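Local coordinates for protein SCO1 homolog 1, mitochondrial (Arabidopsis thaliana, PDB 6N5U) that binds copper(I) through its thioredoxin-fold domain and is thought to help insert copper into cytochrome c oxidase in the mitochondrion, at residues L28-Y36 with I57-V68; L137-Y148 with G160-Y168. All coordinates share one frame; numbering follows the deposited sequence.

Overall arrangement
Contacts 1 and 2 lie side by side on one sheet, their centres about 9 Å apart, and meet where strand 32-38 pairs with strand 135-138 through a probable hydrogen bond from Met138 N to Thr33 O. Contact 1 is the more buried: aliphatic side chains of strand 32-38 pack on helix 45-64 and on Val68, and polar groups gather at one border. Contact 2 lies at the sheet's edge, where helix 154-167 covers strands 135-138 and 144-148; it is only partly buried and mixes apolar contacts with a long salt bridge and a bridging water. Trp32 and Tyr168, edge to face, join the two.

Contact 1 (L28-Y36 with I57-V68); sequences LMGKWTILY and IDKIKENSGVDV
Ile34 reaches from strand 32-38 into the angle between helix 45-64 and the strand that follows it, and the tightest packing is here. CG1 of Ile34 lies 3.6 Å from CG1 of Val68. With chi1 at -58° and chi2 at 166°, the Ile34 chain extends toward the helix, where its CD1 meets Ile57 CD1 at 3.9 Å and Ile60 CD1 at 4.2 Å. Ile34 and Ile57 run antiparallel past one another, whereas Val68 lies obliquely across Ile34. The other methyl of Val68, CG2, rests against CB of Trp32. From there the indole turns from residues 57-68 toward Pro140, Leu137 and Ile165; its CD1 still meets CG1 of Val66 obliquely, at 3.9 Å. The backbones also draw close: Val68 CA lies 3.3 Å from Trp32 O, a CA-H...O contact, while the firm strand pairing runs through Val69 and Val71.

The border near Lys31 is looser and polar. The Lys31 and Asp67 side chains run side by side, but Lys31 NZ stops 4.4 Å from Asp67 OD2, too far for a salt bridge. That oxygen is taken from above the carboxylate plane by Lys61 NZ at 3.1 Å, and the same ammonium also binds Gly65 O. Lys61 thus ties the last turns of the helix to the loop beyond it, where Gly65 has positive phi and Ser64 OG, in an ST turn, accepts from Val66 N. With two lysines near it, the Asp67 carboxylate is probably kept ionised. The first strand of this beta-alpha-beta unit is therefore held to both the helix and the start of the second strand mainly by apolar contacts, while charge is confined to the border, away from the copper site.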
# COMPACT_ATOMS: atom_id res chain seq x y z
N LEU A 28 -2.07 -12.69 -0.00
CA LEU A 28 -2.49 -11.65 -0.94
C LEU A 28 -2.78 -12.23 -2.32
O LEU A 28 -3.40 -11.56 -3.14
CB LEU A 28 -1.39 -10.57 -1.02
CG LEU A 28 -1.38 -9.43 0.02
CD1 LEU A 28 -1.26 -9.95 1.46
CD2 LEU A 28 -0.20 -8.48 -0.23
N MET A 29 -2.34 -13.48 -2.57
CA MET A 29 -2.54 -14.19 -3.84
C MET A 29 -4.01 -14.55 -4.07
O MET A 29 -4.79 -14.69 -3.11
CB MET A 29 -1.64 -15.44 -3.91
CG MET A 29 -0.23 -15.13 -4.30
SD MET A 29 0.90 -16.50 -4.03
CE MET A 29 0.84 -17.35 -5.66
N GLY A 30 -4.37 -14.66 -5.35
CA GLY A 30 -5.73 -14.96 -5.78
C GLY A 30 -6.50 -13.76 -6.31
O GLY A 30 -7.57 -13.94 -6.89
N LYS A 31 -5.96 -12.54 -6.11
CA LYS A 31 -6.57 -11.28 -6.57
C LYS A 31 -5.51 -10.26 -6.99
O LYS A 31 -4.41 -10.28 -6.42
CB LYS A 31 -7.44 -10.66 -5.46
CG LYS A 31 -8.77 -11.36 -5.20
CD LYS A 31 -9.86 -10.37 -4.85
CE LYS A 31 -11.14 -11.06 -4.44
NZ LYS A 31 -12.23 -10.08 -4.19
N TRP A 32 -5.86 -9.35 -7.94
CA TRP A 32 -4.99 -8.22 -8.36
C TRP A 32 -4.86 -7.31 -7.14
O TRP A 32 -5.87 -7.03 -6.46
CB TRP A 32 -5.59 -7.43 -9.53
CG TRP A 32 -5.37 -8.07 -10.86
CD1 TRP A 32 -6.17 -8.98 -11.47
CD2 TRP A 32 -4.22 -7.91 -11.70
NE1 TRP A 32 -5.62 -9.36 -12.67
CE2 TRP A 32 -4.41 -8.74 -12.83
CE3 TRP A 32 -3.06 -7.12 -11.64
CZ2 TRP A 32 -3.49 -8.81 -13.87
CZ3 TRP A 32 -2.14 -7.21 -12.66
CH2 TRP A 32 -2.37 -8.03 -13.77
N THR A 33 -3.62 -6.88 -6.85
CA THR A 33 -3.30 -6.10 -5.66
C THR A 33 -2.50 -4.84 -5.97
O THR A 33 -1.62 -4.87 -6.84
CB THR A 33 -2.56 -7.04 -4.69
OG1 THR A 33 -3.41 -8.14 -4.35
CG2 THR A 33 -2.10 -6.36 -3.42
N ILE A 34 -2.78 -3.74 -5.24
CA ILE A 34 -2.02 -2.49 -5.36
C ILE A 34 -1.43 -2.20 -4.00
O ILE A 34 -2.19 -2.01 -3.06
CB ILE A 34 -2.80 -1.27 -5.96
CG1 ILE A 34 -3.36 -1.58 -7.37
CG2 ILE A 34 -1.89 -0.03 -6.00
CD1 ILE A 34 -4.41 -0.60 -7.91
N LEU A 35 -0.08 -2.18 -3.87
CA LEU A 35 0.60 -1.94 -2.59
C LEU A 35 1.08 -0.49 -2.49
O LEU A 35 1.73 -0.01 -3.41
CB LEU A 35 1.81 -2.87 -2.37
CG LEU A 35 1.70 -4.36 -2.67
CD1 LEU A 35 3.08 -4.95 -2.85
CD2 LEU A 35 1.05 -5.12 -1.55
N TYR A 36 0.73 0.20 -1.39
CA TYR A 36 1.12 1.59 -1.14
C TYR A 36 1.85 1.61 0.18
O TYR A 36 1.34 1.10 1.19
CB TYR A 36 -0.09 2.58 -1.14
CG TYR A 36 0.28 4.00 -0.75
CD1 TYR A 36 0.92 4.85 -1.65
CD2 TYR A 36 0.08 4.46 0.55
CE1 TYR A 36 1.37 6.12 -1.26
CE2 TYR A 36 0.52 5.73 0.95
CZ TYR A 36 1.15 6.56 0.04
OH TYR A 36 1.59 7.81 0.41
N ILE A 57 -9.80 2.09 -7.07
CA ILE A 57 -10.31 0.73 -6.81
C ILE A 57 -11.73 0.57 -7.32
O ILE A 57 -12.01 -0.38 -8.07
CB ILE A 57 -10.13 0.30 -5.31
CG1 ILE A 57 -8.64 0.13 -4.93
CG2 ILE A 57 -10.94 -0.96 -4.93
CD1 ILE A 57 -7.73 -0.76 -5.86
N ASP A 58 -12.60 1.54 -6.97
CA ASP A 58 -14.01 1.60 -7.39
C ASP A 58 -14.20 1.85 -8.88
O ASP A 58 -15.07 1.24 -9.49
CB ASP A 58 -14.78 2.66 -6.57
CG ASP A 58 -14.90 2.34 -5.09
OD1 ASP A 58 -14.61 1.18 -4.69
OD2 ASP A 58 -15.30 3.25 -4.31
N LYS A 59 -13.39 2.74 -9.47
CA LYS A 59 -13.47 3.06 -10.90
C LYS A 59 -13.05 1.86 -11.75
O LYS A 59 -13.76 1.52 -12.70
CB LYS A 59 -12.63 4.28 -11.22
CG LYS A 59 -13.26 5.58 -10.80
CD LYS A 59 -13.00 6.65 -11.84
CE LYS A 59 -13.51 7.99 -11.42
NZ LYS A 59 -14.95 7.95 -11.02
N ILE A 60 -11.93 1.20 -11.40
CA ILE A 60 -11.42 -0.02 -12.03
C ILE A 60 -12.57 -1.05 -12.09
O ILE A 60 -12.86 -1.56 -13.17
CB ILE A 60 -10.24 -0.59 -11.20
CG1 ILE A 60 -8.95 0.27 -11.34
CG2 ILE A 60 -9.99 -2.06 -11.52
CD1 ILE A 60 -7.92 0.07 -10.17
N LYS A 61 -13.24 -1.31 -10.92
CA LYS A 61 -14.34 -2.27 -10.81
C LYS A 61 -15.49 -1.90 -11.73
O LYS A 61 -16.01 -2.78 -12.42
CB LYS A 61 -14.79 -2.45 -9.35
CG LYS A 61 -16.00 -3.38 -9.13
CD LYS A 61 -15.74 -4.82 -9.56
CE LYS A 61 -16.76 -5.77 -9.01
NZ LYS A 61 -16.56 -7.15 -9.52
N GLU A 62 -15.87 -0.60 -11.77
CA GLU A 62 -16.96 -0.11 -12.62
C GLU A 62 -16.66 -0.32 -14.11
O GLU A 62 -17.54 -0.73 -14.86
CB GLU A 62 -17.24 1.39 -12.36
CG GLU A 62 -17.94 1.70 -11.06
CD GLU A 62 -17.79 3.14 -10.58
OE1 GLU A 62 -17.91 4.06 -11.43
OE2 GLU A 62 -17.55 3.34 -9.37
N ASN A 63 -15.41 -0.04 -14.51
CA ASN A 63 -14.95 -0.07 -15.90
C ASN A 63 -14.51 -1.42 -16.44
O ASN A 63 -14.66 -1.65 -17.64
CB ASN A 63 -13.83 0.95 -16.08
CG ASN A 63 -14.17 2.35 -15.64
OD1 ASN A 63 -15.33 2.73 -15.45
ND2 ASN A 63 -13.16 3.16 -15.44
N SER A 64 -13.90 -2.28 -15.59
CA SER A 64 -13.38 -3.60 -16.00
C SER A 64 -14.13 -4.80 -15.43
O SER A 64 -14.11 -5.88 -16.04
CB SER A 64 -11.91 -3.72 -15.63
OG SER A 64 -11.77 -3.83 -14.22
N GLY A 65 -14.72 -4.62 -14.24
CA GLY A 65 -15.40 -5.68 -13.50
C GLY A 65 -14.47 -6.43 -12.55
O GLY A 65 -14.91 -7.35 -11.87
N VAL A 66 -13.17 -6.03 -12.51
CA VAL A 66 -12.11 -6.65 -11.69
C VAL A 66 -12.00 -6.02 -10.29
O VAL A 66 -11.85 -4.81 -10.16
CB VAL A 66 -10.72 -6.67 -12.41
CG1 VAL A 66 -9.62 -7.25 -11.53
CG2 VAL A 66 -10.79 -7.41 -13.75
N ASP A 67 -12.02 -6.87 -9.25
CA ASP A 67 -11.81 -6.45 -7.87
C ASP A 67 -10.30 -6.37 -7.62
O ASP A 67 -9.58 -7.38 -7.74
CB ASP A 67 -12.49 -7.41 -6.87
CG ASP A 67 -13.98 -7.22 -6.78
OD1 ASP A 67 -14.41 -6.17 -6.25
OD2 ASP A 67 -14.73 -8.12 -7.24
N VAL A 68 -9.80 -5.16 -7.38
CA VAL A 68 -8.39 -4.93 -7.10
C VAL A 68 -8.29 -4.61 -5.62
O VAL A 68 -9.09 -3.81 -5.11
CB VAL A 68 -7.75 -3.85 -8.01
CG1 VAL A 68 -6.27 -3.71 -7.71
CG2 VAL A 68 -7.94 -4.21 -9.48

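Contact 2 (L137-Y148 with G160-Y168); sequences LMSPEMNFVKFY and GVVKEIRQY
Tyr168, the last residue modelled, lays its ring across the hairpin loop between strands 135-138 and 144-148. CB of Ser139 sits over one face, 4.2 Å from the ring centroid and 28° off the normal, while CG2 of Val145 meets CE1 of Tyr168 obliquely at 3.6 Å. A chi1 of -157° carries the Tyr168 ring away from the backbone N, off the helix end, and brings the hydroxyl to a water shared with Ser139 OG and Asn143 ND2. The water donates to the serine and accepts from the amide. Ser139 OG in turn donates to Asn143 O, in the carbonyl plane and on a lone pair, alongside the bond from Ser139 N to the same oxygen.

Farther along, Glu164 is the central bump of the helix. Bent at chi2, it folds its aliphatic part into a hollow lined by Leu137, Val145 and Tyr148: CB of Glu164 lies 3.7 Å from Leu137 CD2. Its carboxylate rises past Val145 toward Lys146, which crosses it at about a right angle; the salt bridge from Lys146 NZ to Glu164 OE2 is long, at 3.9 Å. The other methyl of Leu137, CD1, touches CG1 of Val161. Beyond it the Tyr148 ring leans on CG2 of Val161, and its hydroxyl lies against the backbone of Gly160 and Val161. Gly160 has no side chain, and its bare stretch of helix is the hollow that takes the end of Tyr148.

A classic beta bulge at Val145 and Lys146, opposite Leu137, turns both side chains toward the helix. Residues 160-167 of the C-terminal helix run nearly antiparallel (167°) to strand 144-148, the edge strand, and pack on the face of the sheet as the closing element of the thioredoxin fold.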
# COMPACT_ATOMS: atom_id res chain seq x y z
N LEU A 137 1.46 -2.41 -8.71
CA LEU A 137 0.37 -3.27 -9.12
C LEU A 137 0.94 -4.68 -9.26
O LEU A 137 1.72 -4.95 -10.18
CB LEU A 137 -0.32 -2.74 -10.40
CG LEU A 137 -1.19 -3.71 -11.22
CD1 LEU A 137 -2.59 -3.84 -10.63
CD2 LEU A 137 -1.25 -3.29 -12.65
N MET A 138 0.62 -5.53 -8.28
CA MET A 138 0.97 -6.94 -8.21
C MET A 138 -0.20 -7.69 -8.84
O MET A 138 -1.34 -7.23 -8.74
CB MET A 138 1.12 -7.41 -6.74
CG MET A 138 2.18 -6.69 -5.95
SD MET A 138 3.85 -6.89 -6.62
CE MET A 138 4.17 -5.28 -6.99
N SER A 139 0.08 -8.84 -9.48
CA SER A 139 -0.93 -9.66 -10.13
C SER A 139 -1.55 -10.75 -9.18
O SER A 139 -1.15 -10.81 -8.01
CB SER A 139 -0.37 -10.27 -11.41
OG SER A 139 0.89 -10.90 -11.21
N PRO A 140 -2.53 -11.60 -9.63
CA PRO A 140 -3.10 -12.62 -8.72
C PRO A 140 -2.13 -13.72 -8.27
O PRO A 140 -2.49 -14.51 -7.40
CB PRO A 140 -4.28 -13.18 -9.52
CG PRO A 140 -4.55 -12.17 -10.59
CD PRO A 140 -3.20 -11.67 -10.95
N GLU A 141 -0.92 -13.76 -8.85
CA GLU A 141 0.13 -14.71 -8.44
C GLU A 141 1.27 -13.94 -7.74
O GLU A 141 2.36 -14.47 -7.57
CB GLU A 141 0.66 -15.58 -9.60
CG GLU A 141 -0.37 -16.38 -10.39
CD GLU A 141 -1.40 -17.25 -9.68
OE1 GLU A 141 -1.01 -18.07 -8.82
OE2 GLU A 141 -2.61 -17.11 -10.00
N MET A 142 0.97 -12.70 -7.31
CA MET A 142 1.87 -11.77 -6.62
C MET A 142 3.20 -11.52 -7.37
O MET A 142 4.27 -11.47 -6.75
CB MET A 142 2.10 -12.15 -5.14
CG MET A 142 1.05 -11.60 -4.19
SD MET A 142 1.10 -9.80 -3.88
CE MET A 142 2.49 -9.69 -2.71
N ASN A 143 3.11 -11.31 -8.68
CA ASN A 143 4.24 -10.94 -9.50
C ASN A 143 4.05 -9.47 -9.89
O ASN A 143 2.96 -9.08 -10.32
CB ASN A 143 4.34 -11.83 -10.76
CG ASN A 143 4.60 -13.30 -10.50
OD1 ASN A 143 5.49 -13.70 -9.73
ND2 ASN A 143 3.84 -14.15 -11.17
N PHE A 144 5.09 -8.65 -9.73
CA PHE A 144 5.07 -7.23 -10.08
C PHE A 144 4.71 -7.01 -11.55
O PHE A 144 5.27 -7.67 -12.43
CB PHE A 144 6.44 -6.58 -9.77
CG PHE A 144 6.53 -5.14 -10.21
CD1 PHE A 144 5.83 -4.15 -9.53
CD2 PHE A 144 7.28 -4.78 -11.32
CE1 PHE A 144 5.89 -2.82 -9.95
CE2 PHE A 144 7.36 -3.45 -11.72
CZ PHE A 144 6.67 -2.47 -11.03
N VAL A 145 3.80 -6.07 -11.81
CA VAL A 145 3.33 -5.74 -13.16
C VAL A 145 3.68 -4.28 -13.53
O VAL A 145 4.43 -4.07 -14.49
CB VAL A 145 1.82 -6.09 -13.35
CG1 VAL A 145 1.31 -5.73 -14.75
CG2 VAL A 145 1.55 -7.56 -13.06
N LYS A 146 3.17 -3.29 -12.77
CA LYS A 146 3.45 -1.88 -13.05
C LYS A 146 3.57 -1.01 -11.80
O LYS A 146 2.92 -1.26 -10.78
CB LYS A 146 2.39 -1.31 -14.01
CG LYS A 146 2.87 -0.11 -14.83
CD LYS A 146 3.15 -0.49 -16.26
CE LYS A 146 3.76 0.66 -17.00
NZ LYS A 146 4.21 0.23 -18.34
N PHE A 147 4.42 0.02 -11.90
CA PHE A 147 4.66 1.03 -10.89
C PHE A 147 3.84 2.29 -11.24
O PHE A 147 3.66 2.62 -12.42
CB PHE A 147 6.17 1.34 -10.79
CG PHE A 147 6.45 2.63 -10.05
CD1 PHE A 147 6.35 2.69 -8.66
CD2 PHE A 147 6.72 3.80 -10.75
CE1 PHE A 147 6.52 3.91 -7.99
CE2 PHE A 147 6.90 5.02 -10.07
CZ PHE A 147 6.81 5.06 -8.69
N TYR A 148 3.35 3.01 -10.20
CA TYR A 148 2.58 4.26 -10.33
C TYR A 148 3.05 5.31 -9.29
O TYR A 148 2.89 5.11 -8.07
CB TYR A 148 1.07 4.00 -10.21
CG TYR A 148 0.51 3.09 -11.29
CD1 TYR A 148 0.10 3.61 -12.51
CD2 TYR A 148 0.37 1.73 -11.08
CE1 TYR A 148 -0.38 2.78 -13.52
CE2 TYR A 148 -0.12 0.89 -12.07
CZ TYR A 148 -0.49 1.42 -13.29
OH TYR A 148 -0.97 0.59 -14.28
N GLY A 160 -4.66 2.99 -16.53
CA GLY A 160 -3.44 2.20 -16.50
C GLY A 160 -3.65 0.81 -15.93
O GLY A 160 -3.34 -0.17 -16.60
N VAL A 161 -4.18 0.71 -14.71
CA VAL A 161 -4.42 -0.59 -14.05
C VAL A 161 -5.31 -1.46 -14.95
O VAL A 161 -4.96 -2.62 -15.19
CB VAL A 161 -4.93 -0.46 -12.58
CG1 VAL A 161 -5.39 -1.80 -12.02
CG2 VAL A 161 -3.87 0.16 -11.68
N VAL A 162 -6.40 -0.87 -15.49
CA VAL A 162 -7.37 -1.54 -16.38
C VAL A 162 -6.66 -2.06 -17.65
O VAL A 162 -6.89 -3.22 -18.01
CB VAL A 162 -8.62 -0.65 -16.65
CG1 VAL A 162 -9.51 -1.22 -17.77
CG2 VAL A 162 -9.43 -0.46 -15.36
N LYS A 163 -5.74 -1.26 -18.26
CA LYS A 163 -4.97 -1.64 -19.45
C LYS A 163 -4.08 -2.85 -19.18
O LYS A 163 -4.06 -3.79 -19.97
CB LYS A 163 -4.12 -0.45 -19.97
CG LYS A 163 -3.35 -0.76 -21.26
CD LYS A 163 -2.65 0.47 -21.81
CE LYS A 163 -2.20 0.22 -23.23
NZ LYS A 163 -1.79 1.48 -23.91
N GLU A 164 -3.37 -2.82 -18.05
CA GLU A 164 -2.48 -3.89 -17.61
C GLU A 164 -3.24 -5.21 -17.43
O GLU A 164 -2.85 -6.21 -18.03
CB GLU A 164 -1.72 -3.49 -16.33
CG GLU A 164 -0.65 -2.42 -16.53
CD GLU A 164 0.41 -2.73 -17.58
OE1 GLU A 164 0.77 -3.91 -17.74
OE2 GLU A 164 0.86 -1.77 -18.25
N ILE A 165 -4.35 -5.20 -16.66
CA ILE A 165 -5.18 -6.38 -16.36
C ILE A 165 -5.60 -7.13 -17.63
O ILE A 165 -5.43 -8.35 -17.70
CB ILE A 165 -6.40 -6.05 -15.43
CG1 ILE A 165 -5.92 -5.56 -14.05
CG2 ILE A 165 -7.32 -7.27 -15.28
CD1 ILE A 165 -6.96 -4.89 -13.20
N ARG A 166 -6.11 -6.38 -18.62
CA ARG A 166 -6.60 -6.92 -19.89
C ARG A 166 -5.49 -7.55 -20.73
O ARG A 166 -5.73 -8.59 -21.36
CB ARG A 166 -7.39 -5.86 -20.69
CG ARG A 166 -8.58 -5.19 -19.96
CD ARG A 166 -9.54 -6.16 -19.27
NE ARG A 166 -10.91 -5.66 -19.22
CZ ARG A 166 -11.92 -6.31 -18.65
NH1 ARG A 166 -11.72 -7.49 -18.07
NH2 ARG A 166 -13.14 -5.79 -18.66
N GLN A 167 -4.28 -6.95 -20.71
CA GLN A 167 -3.08 -7.42 -21.42
C GLN A 167 -2.34 -8.56 -20.69
O GLN A 167 -1.43 -9.15 -21.28
CB GLN A 167 -2.11 -6.25 -21.63
CG GLN A 167 -2.56 -5.24 -22.67
CD GLN A 167 -1.53 -4.15 -22.90
OE1 GLN A 167 -0.71 -3.81 -22.03
NE2 GLN A 167 -1.57 -3.58 -24.10
N TYR A 168 -2.69 -8.83 -19.42
CA TYR A 168 -2.04 -9.85 -18.60
C TYR A 168 -2.74 -11.18 -18.75
O TYR A 168 -2.33 -11.99 -19.58
CB TYR A 168 -1.99 -9.42 -17.12
CG TYR A 168 -0.90 -10.10 -16.31
CD1 TYR A 168 0.39 -9.58 -16.26
CD2 TYR A 168 -1.16 -11.27 -15.60
CE1 TYR A 168 1.40 -10.21 -15.54
CE2 TYR A 168 -0.16 -11.91 -14.87
CZ TYR A 168 1.12 -11.38 -14.84
OH TYR A 168 2.14 -11.99 -14.13
O HOH W 1 1.33 -13.41 -11.95